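Local atomic coordinates of phosphoribosylamine--glycine ligase (Thermotoga maritima, PDB entry 1VKZ), a protein that catalyses the ATP-dependent joining of glycine to 5-phosphoribosylamine, giving glycinamide ribonucleotide, a step of de novo purine biosynthesis. Residues I30-A35 against E353-F358; I210-R215 against V322-F327; W235-I240 against V299-E304; E249-K254 against P281-Y286. All coordinates share one frame; numbering follows the deposited sequence.

Interaction 1: I30-A35 against E353-F358; sequences IGWAFA and EGLIFF
Trp32 carries the helix side of this contact and meets Leu355 and Phe357 of 353-358. Going along 30-35, Ile30 comes first. Its side chain points away from 353-358 and packs on Thr295 of helix 294-301. Next comes Trp32, which is directed at the other segment. Its chi1 of 167° sets CG opposite the backbone N and swings the indole out from the helix. Phe357 brings its ring edge to the indole face, in a T-shaped pair with planes at 74°. The centroids of the Phe357 ring and the five-membered ring of Trp32 lie 5.5 Å apart. Atom CE1 of Phe357 does most of the touching, 3.8 Å from Trp32 CG. Leu355 adds a methyl to that same indole face. Its CD1 sits over the outer part of the indole, 3.9 Å from Trp32 NE1. Helix 25-36 follows strand 17-22 in the Rossmann-like N domain, while strand 356-364 belongs to the antiparallel sheet of the C domain. The indole thus lies between the N domain and the C-domain sheet, and also touches Val299 of helix 294-301 and Pro303 of helix 303-315. Further along, Ala33 and Phe34 turn to Val307 of helix 303-315, and Ala35 N bonds to Gly31 O (3.1 Å) within the helix.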
# COMPACT_ATOMS: atom_id res chain seq x y z
N ILE A 30 -6.71 9.16 -5.09
CA ILE A 30 -6.52 10.29 -4.19
C ILE A 30 -6.80 11.63 -4.91
O ILE A 30 -7.55 12.45 -4.42
CB ILE A 30 -5.15 10.25 -3.57
CG1 ILE A 30 -5.05 9.06 -2.62
CG2 ILE A 30 -4.93 11.51 -2.79
CD1 ILE A 30 -3.66 8.75 -2.15
N GLY A 31 -6.26 11.78 -6.10
CA GLY A 31 -6.56 12.96 -6.90
C GLY A 31 -7.99 13.06 -7.33
O GLY A 31 -8.49 14.12 -7.57
N TRP A 32 -8.65 11.92 -7.49
CA TRP A 32 -10.04 11.92 -7.96
C TRP A 32 -10.93 12.54 -6.88
O TRP A 32 -11.69 13.44 -7.15
CB TRP A 32 -10.45 10.49 -8.34
CG TRP A 32 -11.91 10.31 -8.55
CD1 TRP A 32 -12.62 10.57 -9.68
CD2 TRP A 32 -12.85 9.79 -7.60
NE1 TRP A 32 -13.95 10.26 -9.49
CE2 TRP A 32 -14.12 9.79 -8.22
CE3 TRP A 32 -12.75 9.32 -6.28
CZ2 TRP A 32 -15.27 9.33 -7.58
CZ3 TRP A 32 -13.91 8.88 -5.63
CH2 TRP A 32 -15.15 8.88 -6.29
N ALA A 33 -10.76 12.08 -5.64
CA ALA A 33 -11.47 12.60 -4.47
C ALA A 33 -11.30 14.11 -4.25
O ALA A 33 -12.26 14.85 -3.99
CB ALA A 33 -11.01 11.89 -3.24
N PHE A 34 -10.07 14.58 -4.33
CA PHE A 34 -9.81 16.00 -4.16
C PHE A 34 -10.47 16.84 -5.23
O PHE A 34 -11.03 17.90 -4.96
CB PHE A 34 -8.29 16.27 -4.12
CG PHE A 34 -7.71 16.07 -2.79
CD1 PHE A 34 -7.88 17.03 -1.81
CD2 PHE A 34 -7.12 14.88 -2.45
CE1 PHE A 34 -7.39 16.84 -0.55
CE2 PHE A 34 -6.63 14.69 -1.17
CZ PHE A 34 -6.75 15.69 -0.23
N ALA A 35 -10.40 16.37 -6.47
CA ALA A 35 -10.93 17.09 -7.59
C ALA A 35 -12.44 17.11 -7.48
O ALA A 35 -13.09 18.09 -7.90
CB ALA A 35 -10.48 16.44 -8.91
N GLU A 353 -19.13 4.98 -19.68
CA GLU A 353 -19.05 5.33 -18.26
C GLU A 353 -18.54 4.19 -17.35
O GLU A 353 -18.20 3.10 -17.81
CB GLU A 353 -20.38 5.95 -17.76
CG GLU A 353 -21.58 5.02 -17.62
CD GLU A 353 -22.85 5.79 -17.23
OE1 GLU A 353 -22.77 6.63 -16.29
OE2 GLU A 353 -23.91 5.58 -17.85
N GLY A 354 -18.46 4.50 -16.06
CA GLY A 354 -17.89 3.60 -15.06
C GLY A 354 -16.79 4.29 -14.28
O GLY A 354 -16.04 5.09 -14.81
N LEU A 355 -16.69 3.97 -13.00
CA LEU A 355 -15.60 4.46 -12.21
C LEU A 355 -14.39 3.58 -12.44
O LEU A 355 -14.32 2.47 -11.99
CB LEU A 355 -15.97 4.46 -10.74
CG LEU A 355 -14.95 5.18 -9.88
CD1 LEU A 355 -14.76 6.60 -10.37
CD2 LEU A 355 -15.42 5.14 -8.41
N ILE A 356 -13.41 4.13 -13.14
CA ILE A 356 -12.14 3.46 -13.36
C ILE A 356 -11.04 4.33 -12.78
O ILE A 356 -11.11 5.55 -12.84
CB ILE A 356 -11.88 3.25 -14.87
CG1 ILE A 356 -13.02 2.47 -15.49
CG2 ILE A 356 -10.56 2.46 -15.12
CD1 ILE A 356 -12.90 2.35 -16.95
N PHE A 357 -10.05 3.69 -12.15
CA PHE A 357 -8.83 4.36 -11.77
C PHE A 357 -7.76 3.76 -12.64
O PHE A 357 -7.69 2.57 -12.80
CB PHE A 357 -8.53 4.14 -10.31
CG PHE A 357 -9.54 4.74 -9.39
CD1 PHE A 357 -9.85 6.10 -9.47
CD2 PHE A 357 -10.16 3.97 -8.45
CE1 PHE A 357 -10.79 6.66 -8.61
CE2 PHE A 357 -11.11 4.53 -7.60
CZ PHE A 357 -11.41 5.86 -7.67
N PHE A 358 -6.93 4.63 -13.21
CA PHE A 358 -5.92 4.27 -14.15
C PHE A 358 -4.58 4.21 -13.47
O PHE A 358 -4.27 5.01 -12.58
CB PHE A 358 -5.86 5.31 -15.26
CG PHE A 358 -7.12 5.38 -16.07
CD1 PHE A 358 -8.17 6.19 -15.68
CD2 PHE A 358 -7.24 4.67 -17.25
CE1 PHE A 358 -9.31 6.26 -16.40
CE2 PHE A 358 -8.40 4.74 -17.99
CZ PHE A 358 -9.44 5.54 -17.56

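Interaction 2: I210-R215 against V322-F327; sequences ILPFVR and VEPRGF
Val322 meets both Leu211 and Pro212, and Pro324 then adds a second patch on Pro212. Val322 has CG1 anti to its backbone N (chi1 180°), with CG2 on the side of that N. Both methyls face the other segment. The CD2 methyl of Leu211 nests against this fork, 3.6 Å from Val322 CG2 and 3.8 Å from Val322 CG1. Pro212 crosses Val322 at about a right angle. Its CD lies 4.0 Å from Val322 CG1 and 3.7 Å from Val322 O, so the proline ring touches a side chain and a carbonyl together. At Glu323 the chain turns its side chain away. Its carbonyl O takes a weak hydrogen bond from Asn302 ND2. Pro324 points back in. It and Pro212 run alongside each other, pointing opposite ways, with Pro324 CB 4.1 Å from Pro212 CG. No hydrogen bond joins the two segments, and the contact is wholly apolar apart from Val322 O. Further on, Phe327 begins strand 327-334 and rests on Pro237. Segment 210-215 is a connection in the ATP-grasp domain, between strands 207-210 and 215-219. Its Leu211 leans on Val202 of strand 195-204, and its Pro212 packs on Ile298 of helix 294-301. It is packed here on a second connection, 322-327, which leads from helix 303-315 into strand 327-334.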
# COMPACT_ATOMS: atom_id res chain seq x y z
N ILE A 210 -8.54 5.91 11.97
CA ILE A 210 -8.42 4.64 11.25
C ILE A 210 -9.39 4.63 10.07
O ILE A 210 -10.53 4.98 10.21
CB ILE A 210 -8.69 3.46 12.18
CG1 ILE A 210 -7.62 3.41 13.26
CG2 ILE A 210 -8.65 2.16 11.38
CD1 ILE A 210 -7.76 2.31 14.23
N LEU A 211 -8.90 4.24 8.91
CA LEU A 211 -9.73 4.17 7.73
C LEU A 211 -10.52 2.85 7.64
O LEU A 211 -10.21 1.88 8.32
CB LEU A 211 -8.84 4.39 6.51
CG LEU A 211 -8.29 5.81 6.53
CD1 LEU A 211 -7.20 6.02 5.47
CD2 LEU A 211 -9.43 6.78 6.34
N PRO A 212 -11.55 2.81 6.81
CA PRO A 212 -12.29 1.60 6.61
C PRO A 212 -11.37 0.44 6.29
O PRO A 212 -10.48 0.57 5.45
CB PRO A 212 -13.13 1.93 5.38
CG PRO A 212 -13.33 3.32 5.42
CD PRO A 212 -12.09 3.90 5.99
N PHE A 213 -11.61 -0.69 6.93
CA PHE A 213 -10.85 -1.92 6.64
C PHE A 213 -11.32 -2.53 5.32
O PHE A 213 -12.53 -2.56 5.02
CB PHE A 213 -10.98 -2.92 7.80
CG PHE A 213 -10.42 -2.41 9.08
CD1 PHE A 213 -11.15 -1.55 9.89
CD2 PHE A 213 -9.14 -2.73 9.47
CE1 PHE A 213 -10.61 -1.05 11.08
CE2 PHE A 213 -8.59 -2.21 10.67
CZ PHE A 213 -9.32 -1.37 11.45
N VAL A 214 -10.36 -2.98 4.52
CA VAL A 214 -10.64 -3.51 3.20
C VAL A 214 -9.94 -4.84 3.07
O VAL A 214 -9.03 -5.12 3.81
CB VAL A 214 -10.27 -2.49 2.06
CG1 VAL A 214 -10.84 -1.15 2.37
CG2 VAL A 214 -8.81 -2.35 1.90
N ARG A 215 -10.39 -5.70 2.19
CA ARG A 215 -9.76 -7.00 2.06
C ARG A 215 -9.07 -6.99 0.72
O ARG A 215 -9.66 -6.67 -0.28
CB ARG A 215 -10.78 -8.14 2.19
CG ARG A 215 -10.13 -9.51 2.06
CD ARG A 215 -10.86 -10.68 2.67
NE ARG A 215 -11.46 -10.44 3.99
CZ ARG A 215 -10.81 -10.11 5.11
NH1 ARG A 215 -9.49 -9.90 5.12
NH2 ARG A 215 -11.50 -9.94 6.24
N VAL A 322 -13.63 8.57 9.42
CA VAL A 322 -13.99 8.29 8.03
C VAL A 322 -14.96 7.11 7.93
O VAL A 322 -14.55 5.95 7.92
CB VAL A 322 -12.74 8.05 7.20
CG1 VAL A 322 -13.10 7.74 5.74
CG2 VAL A 322 -11.85 9.29 7.32
N GLU A 323 -16.25 7.42 7.82
CA GLU A 323 -17.29 6.41 7.78
C GLU A 323 -17.51 5.98 6.33
O GLU A 323 -17.71 6.81 5.45
CB GLU A 323 -18.60 6.97 8.35
CG GLU A 323 -18.49 7.78 9.64
CD GLU A 323 -18.42 6.94 10.91
OE1 GLU A 323 -17.66 5.93 10.92
OE2 GLU A 323 -19.13 7.29 11.90
N PRO A 324 -17.50 4.68 6.08
CA PRO A 324 -17.79 4.18 4.75
C PRO A 324 -19.27 4.22 4.40
O PRO A 324 -20.14 3.87 5.23
CB PRO A 324 -17.34 2.73 4.83
CG PRO A 324 -17.50 2.35 6.27
CD PRO A 324 -17.23 3.59 7.04
N ARG A 325 -19.58 4.63 3.17
CA ARG A 325 -20.94 4.58 2.67
C ARG A 325 -21.04 3.45 1.64
O ARG A 325 -20.42 3.48 0.60
CB ARG A 325 -21.35 5.92 2.06
CG ARG A 325 -21.73 6.99 3.10
CD ARG A 325 -20.56 7.85 3.58
NE ARG A 325 -19.90 8.58 2.49
CZ ARG A 325 -20.38 9.67 1.88
NH1 ARG A 325 -21.57 10.19 2.22
NH2 ARG A 325 -19.67 10.24 0.91
N GLY A 326 -21.81 2.44 1.97
CA GLY A 326 -22.03 1.34 1.06
C GLY A 326 -20.82 0.46 1.01
O GLY A 326 -20.06 0.42 1.95
N PHE A 327 -20.66 -0.25 -0.11
CA PHE A 327 -19.55 -1.14 -0.34
C PHE A 327 -18.86 -0.78 -1.65
O PHE A 327 -19.48 -0.37 -2.61
CB PHE A 327 -20.04 -2.58 -0.41
CG PHE A 327 -20.58 -3.12 0.89
CD1 PHE A 327 -21.92 -2.95 1.23
CD2 PHE A 327 -19.77 -3.84 1.74
CE1 PHE A 327 -22.42 -3.47 2.42
CE2 PHE A 327 -20.27 -4.34 2.95
CZ PHE A 327 -21.59 -4.16 3.28

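Interaction 3: W235-I240 against V299-E304; sequences WGPVEI and VTLNPE
Leu301 packs its two methyls against the peptide between Gly236 and Pro237. Both segments belong to the ATP-grasp region. Leu301 of helix 294-301 meets the chain here beside strand 233-236, part of an antiparallel sheet that continues through strand 327-334. The peptide bond before Pro237 is cis. Leu301 has CG beside its own backbone N (chi1 -73°). It is directed at the strand, and its two methyls reach the peptide. CD1 comes up to the cis peptide unit, 3.8 Å from Pro237 N and equally 3.8 Å from Gly236 C. CD2 lies beside it, 3.7 Å from Gly236 O and 4.0 Å from Pro237 CD. Gly236 has no side chain, and the leucine meets its main chain directly. No hydrogen bond crosses the contact.

A second shell surrounds both partners. Gly236 pairs through its backbone with Ala328 of strand 327-334, and Leu301 touches the side chain of Ala328. Pro237 packs on Pro324 and on Phe327. The backbone O of Leu301 takes a hydrogen bond from Arg325 N. This ties the same turn of chain to the connection leading into strand 327-334. Just after Leu301 the chain turns into helix 303-315. Asn302 N still holds a weak bond to Val299 O (3.3 Å). Asn302 is the N-cap of the new helix, and its OD1 accepts a hydrogen bond from the backbone N of Gly305.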
# COMPACT_ATOMS: atom_id res chain seq x y z
N TRP A 235 -12.07 -5.19 -1.66
CA TRP A 235 -13.37 -4.68 -1.43
C TRP A 235 -13.45 -4.20 -0.02
O TRP A 235 -12.57 -4.47 0.79
CB TRP A 235 -14.40 -5.73 -1.70
CG TRP A 235 -14.34 -6.87 -0.79
CD1 TRP A 235 -13.64 -8.06 -0.97
CD2 TRP A 235 -15.02 -6.99 0.45
NE1 TRP A 235 -13.85 -8.89 0.11
CE2 TRP A 235 -14.69 -8.26 0.99
CE3 TRP A 235 -15.89 -6.16 1.16
CZ2 TRP A 235 -15.20 -8.71 2.22
CZ3 TRP A 235 -16.39 -6.60 2.37
CH2 TRP A 235 -16.05 -7.87 2.88
N GLY A 236 -14.50 -3.44 0.27
CA GLY A 236 -14.75 -3.02 1.61
C GLY A 236 -16.12 -2.42 1.67
O GLY A 236 -16.77 -2.24 0.62
N PRO A 237 -16.54 -2.07 2.89
CA PRO A 237 -15.72 -2.26 4.07
C PRO A 237 -15.88 -3.63 4.69
O PRO A 237 -16.94 -4.21 4.62
CB PRO A 237 -16.22 -1.16 5.00
CG PRO A 237 -17.62 -0.97 4.65
CD PRO A 237 -17.83 -1.45 3.22
N VAL A 238 -14.81 -4.12 5.29
CA VAL A 238 -14.78 -5.32 6.10
C VAL A 238 -15.15 -4.96 7.53
O VAL A 238 -14.73 -3.92 8.00
CB VAL A 238 -13.33 -5.88 6.14
CG1 VAL A 238 -13.20 -7.03 7.13
CG2 VAL A 238 -12.89 -6.33 4.75
N GLU A 239 -15.88 -5.84 8.22
CA GLU A 239 -16.35 -5.67 9.61
C GLU A 239 -15.40 -6.34 10.61
O GLU A 239 -15.25 -7.57 10.59
CB GLU A 239 -17.77 -6.28 9.72
CG GLU A 239 -18.43 -6.19 11.09
CD GLU A 239 -19.91 -6.59 11.10
OE1 GLU A 239 -20.48 -6.93 10.03
OE2 GLU A 239 -20.53 -6.57 12.20
N ILE A 240 -14.78 -5.55 11.47
CA ILE A 240 -13.83 -6.07 12.46
C ILE A 240 -14.48 -5.94 13.87
O ILE A 240 -15.11 -4.92 14.18
CB ILE A 240 -12.48 -5.31 12.33
CG1 ILE A 240 -11.97 -5.39 10.90
CG2 ILE A 240 -11.44 -5.87 13.27
CD1 ILE A 240 -11.78 -6.80 10.35
N VAL A 299 -11.19 5.27 -0.69
CA VAL A 299 -11.61 6.53 -1.32
C VAL A 299 -13.02 6.46 -1.91
O VAL A 299 -13.81 7.38 -1.76
CB VAL A 299 -10.58 6.93 -2.40
CG1 VAL A 299 -11.06 8.09 -3.22
CG2 VAL A 299 -9.23 7.28 -1.75
N THR A 300 -13.33 5.35 -2.57
CA THR A 300 -14.63 5.21 -3.19
C THR A 300 -15.67 5.06 -2.13
O THR A 300 -16.81 5.33 -2.38
CB THR A 300 -14.69 4.00 -4.14
OG1 THR A 300 -13.68 4.12 -5.13
CG2 THR A 300 -15.97 4.00 -4.95
N LEU A 301 -15.29 4.63 -0.92
CA LEU A 301 -16.27 4.48 0.17
C LEU A 301 -16.71 5.79 0.81
O LEU A 301 -17.78 5.84 1.39
CB LEU A 301 -15.75 3.53 1.25
CG LEU A 301 -15.73 2.05 0.86
CD1 LEU A 301 -14.96 1.24 1.90
CD2 LEU A 301 -17.13 1.49 0.67
N ASN A 302 -15.87 6.82 0.74
CA ASN A 302 -16.23 8.18 1.23
C ASN A 302 -15.24 9.26 0.80
O ASN A 302 -14.42 9.66 1.61
CB ASN A 302 -16.32 8.23 2.76
CG ASN A 302 -16.90 9.53 3.26
OD1 ASN A 302 -17.22 10.40 2.46
ND2 ASN A 302 -17.05 9.67 4.57
N PRO A 303 -15.32 9.74 -0.43
CA PRO A 303 -14.34 10.68 -0.96
C PRO A 303 -14.21 11.96 -0.15
O PRO A 303 -13.11 12.46 0.07
CB PRO A 303 -14.92 11.02 -2.34
CG PRO A 303 -15.73 9.88 -2.69
CD PRO A 303 -16.35 9.42 -1.42
N GLU A 304 -15.37 12.47 0.28
CA GLU A 304 -15.48 13.60 1.17
C GLU A 304 -14.69 13.45 2.46
O GLU A 304 -13.92 14.33 2.84
CB GLU A 304 -16.95 13.76 1.57
CG GLU A 304 -17.88 14.39 0.54
CD GLU A 304 -19.26 14.73 1.12
OE1 GLU A 304 -19.81 13.93 1.91
OE2 GLU A 304 -19.81 15.80 0.78

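Interaction 4: E249-K254 against P281-Y286; sequences EELFDK and PYILEY
Leu251 has CG opposite its carbonyl carbon (chi1 -75°), and Ile283 sets CG1 the same way (chi1 -61°). With these torsions the two side chains point at each other and meet tip to tip. Leu251 CD1 lies 3.8 Å from Ile283 CG1. The second methyl, Leu251 CD2, is 4.0 Å from Ile283 CD1. Pro281 joins from two residues earlier in the strand. Its ring is touched by the same methyl, with Leu251 CD1 3.8 Å from Pro281 CB and 3.9 Å from Pro281 CG. That methyl also comes to 3.5 Å from Pro281 O. Pro281 O is hydrogen-bonded to Arg120 NH1, and the methyl only packs against it. Pro281 and Ile283 lie two apart on one face of the strand, and a single leucine spans both.

On the helix, Asp253 N bonds to Glu249 O (2.9 Å). The carbonyl O of Leu251 also accepts a hydrogen bond from Thr255 OG1. Leu274 of strand 269-277 touches the same leucine. Ile283 also touches Met114 of helix 107-116. Beyond it, Leu284 and Glu285 both face Gly273 and form a classic beta bulge. Glu285 makes a salt bridge with Lys107. The arrangement is a helix packed on an antiparallel sheet of the ATP-grasp domain, whose edge strand 280-287 carries Glu285 and Asn287, the probable magnesium ligands.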
# COMPACT_ATOMS: atom_id res chain seq x y z
N GLU A 249 -6.16 -0.04 17.64
CA GLU A 249 -5.99 1.35 18.06
C GLU A 249 -4.79 1.51 18.98
O GLU A 249 -4.04 2.47 18.88
CB GLU A 249 -7.22 1.82 18.82
CG GLU A 249 -8.45 2.09 17.97
CD GLU A 249 -9.61 2.65 18.79
OE1 GLU A 249 -9.94 2.07 19.85
OE2 GLU A 249 -10.21 3.67 18.37
N GLU A 250 -4.64 0.54 19.88
CA GLU A 250 -3.56 0.53 20.86
C GLU A 250 -2.22 0.34 20.17
O GLU A 250 -1.23 0.91 20.61
CB GLU A 250 -3.82 -0.57 21.89
CG GLU A 250 -2.81 -0.64 23.03
CD GLU A 250 -3.25 -1.59 24.14
OE1 GLU A 250 -4.45 -1.54 24.56
OE2 GLU A 250 -2.39 -2.38 24.62
N LEU A 251 -2.19 -0.45 19.10
CA LEU A 251 -0.97 -0.58 18.26
C LEU A 251 -0.58 0.75 17.63
O LEU A 251 0.61 1.09 17.59
CB LEU A 251 -1.16 -1.64 17.18
CG LEU A 251 -1.10 -3.09 17.65
CD1 LEU A 251 -1.40 -4.08 16.49
CD2 LEU A 251 0.23 -3.40 18.34
N PHE A 252 -1.57 1.48 17.12
CA PHE A 252 -1.35 2.82 16.58
C PHE A 252 -0.83 3.80 17.63
O PHE A 252 0.15 4.53 17.37
CB PHE A 252 -2.63 3.36 15.96
CG PHE A 252 -2.85 2.92 14.56
CD1 PHE A 252 -2.00 3.33 13.56
CD2 PHE A 252 -3.93 2.11 14.24
CE1 PHE A 252 -2.22 2.92 12.26
CE2 PHE A 252 -4.15 1.71 12.95
CZ PHE A 252 -3.30 2.11 11.97
N ASP A 253 -1.46 3.79 18.80
CA ASP A 253 -1.02 4.66 19.88
C ASP A 253 0.42 4.40 20.29
O ASP A 253 1.18 5.36 20.48
CB ASP A 253 -1.94 4.56 21.11
CG ASP A 253 -2.98 5.68 21.16
OD1 ASP A 253 -2.72 6.79 20.59
OD2 ASP A 253 -4.09 5.54 21.76
N LYS A 254 0.80 3.13 20.45
CA LYS A 254 2.12 2.80 20.98
C LYS A 254 3.18 3.09 19.94
O LYS A 254 4.27 3.53 20.27
CB LYS A 254 2.20 1.37 21.47
CG LYS A 254 1.86 1.12 22.96
CD LYS A 254 2.04 -0.39 23.27
CE LYS A 254 2.27 -0.71 24.75
NZ LYS A 254 1.00 -0.84 25.55
N PRO A 281 -3.82 -8.80 17.66
CA PRO A 281 -3.15 -8.33 16.48
C PRO A 281 -1.65 -8.11 16.68
O PRO A 281 -1.24 -7.41 17.62
CB PRO A 281 -3.86 -7.00 16.19
CG PRO A 281 -4.23 -6.50 17.50
CD PRO A 281 -4.49 -7.70 18.37
N TYR A 282 -0.88 -8.71 15.76
CA TYR A 282 0.57 -8.56 15.64
C TYR A 282 0.89 -7.75 14.39
O TYR A 282 0.25 -7.92 13.34
CB TYR A 282 1.24 -9.93 15.53
CG TYR A 282 1.16 -10.74 16.78
CD1 TYR A 282 -0.01 -11.37 17.14
CD2 TYR A 282 2.26 -10.89 17.59
CE1 TYR A 282 -0.08 -12.13 18.30
CE2 TYR A 282 2.20 -11.63 18.77
CZ TYR A 282 1.03 -12.24 19.11
OH TYR A 282 0.99 -12.99 20.26
N ILE A 283 1.89 -6.87 14.52
CA ILE A 283 2.39 -6.09 13.41
C ILE A 283 3.44 -6.84 12.64
O ILE A 283 4.53 -7.09 13.16
CB ILE A 283 2.98 -4.75 13.87
CG1 ILE A 283 1.89 -3.93 14.57
CG2 ILE A 283 3.55 -4.00 12.68
CD1 ILE A 283 2.32 -2.59 15.06
N LEU A 284 3.09 -7.17 11.39
CA LEU A 284 3.98 -7.84 10.44
C LEU A 284 4.92 -6.88 9.79
O LEU A 284 6.01 -7.27 9.40
CB LEU A 284 3.17 -8.52 9.35
CG LEU A 284 2.26 -9.63 9.86
CD1 LEU A 284 1.59 -10.30 8.68
CD2 LEU A 284 3.07 -10.61 10.66
N GLU A 285 4.47 -5.63 9.64
CA GLU A 285 5.26 -4.59 9.02
C GLU A 285 4.51 -3.28 9.05
O GLU A 285 3.30 -3.24 9.19
CB GLU A 285 5.63 -4.92 7.57
CG GLU A 285 4.48 -4.84 6.61
CD GLU A 285 4.81 -5.34 5.22
OE1 GLU A 285 5.85 -6.04 5.02
OE2 GLU A 285 3.99 -5.03 4.33
N TYR A 286 5.28 -2.22 8.93
CA TYR A 286 4.80 -0.85 8.82
C TYR A 286 5.00 -0.41 7.37
O TYR A 286 6.03 -0.68 6.76
CB TYR A 286 5.66 0.04 9.71
CG TYR A 286 5.44 -0.04 11.20
CD1 TYR A 286 4.18 0.15 11.75
CD2 TYR A 286 6.50 -0.26 12.06
CE1 TYR A 286 4.00 0.07 13.12
CE2 TYR A 286 6.33 -0.32 13.42
CZ TYR A 286 5.08 -0.16 13.93
OH TYR A 286 4.92 -0.19 15.28

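From the N terminus, the chain enters interaction 1 on helix 25-36. It then opens interaction 2 at 210-215, interaction 3 at 235-240 and interaction 4 at 249-254. These close in reverse order, at 281-286, 299-304, 322-327 and 353-358. All four are nested, and none cross. Interaction 4 lies inside the ATP-grasp domain, joining helix 242-261 to strand 280-287. Interactions 2 and 3 have centres about 3 Å apart and link the ATP-grasp elements to the start of strand 327-334. Interaction 2 also touches interaction 4 through Ile210. Interaction 1 spans the longest loop and joins the N and C domains. It touches interaction 3, whereas interaction 4 lies across the chain's centre from it.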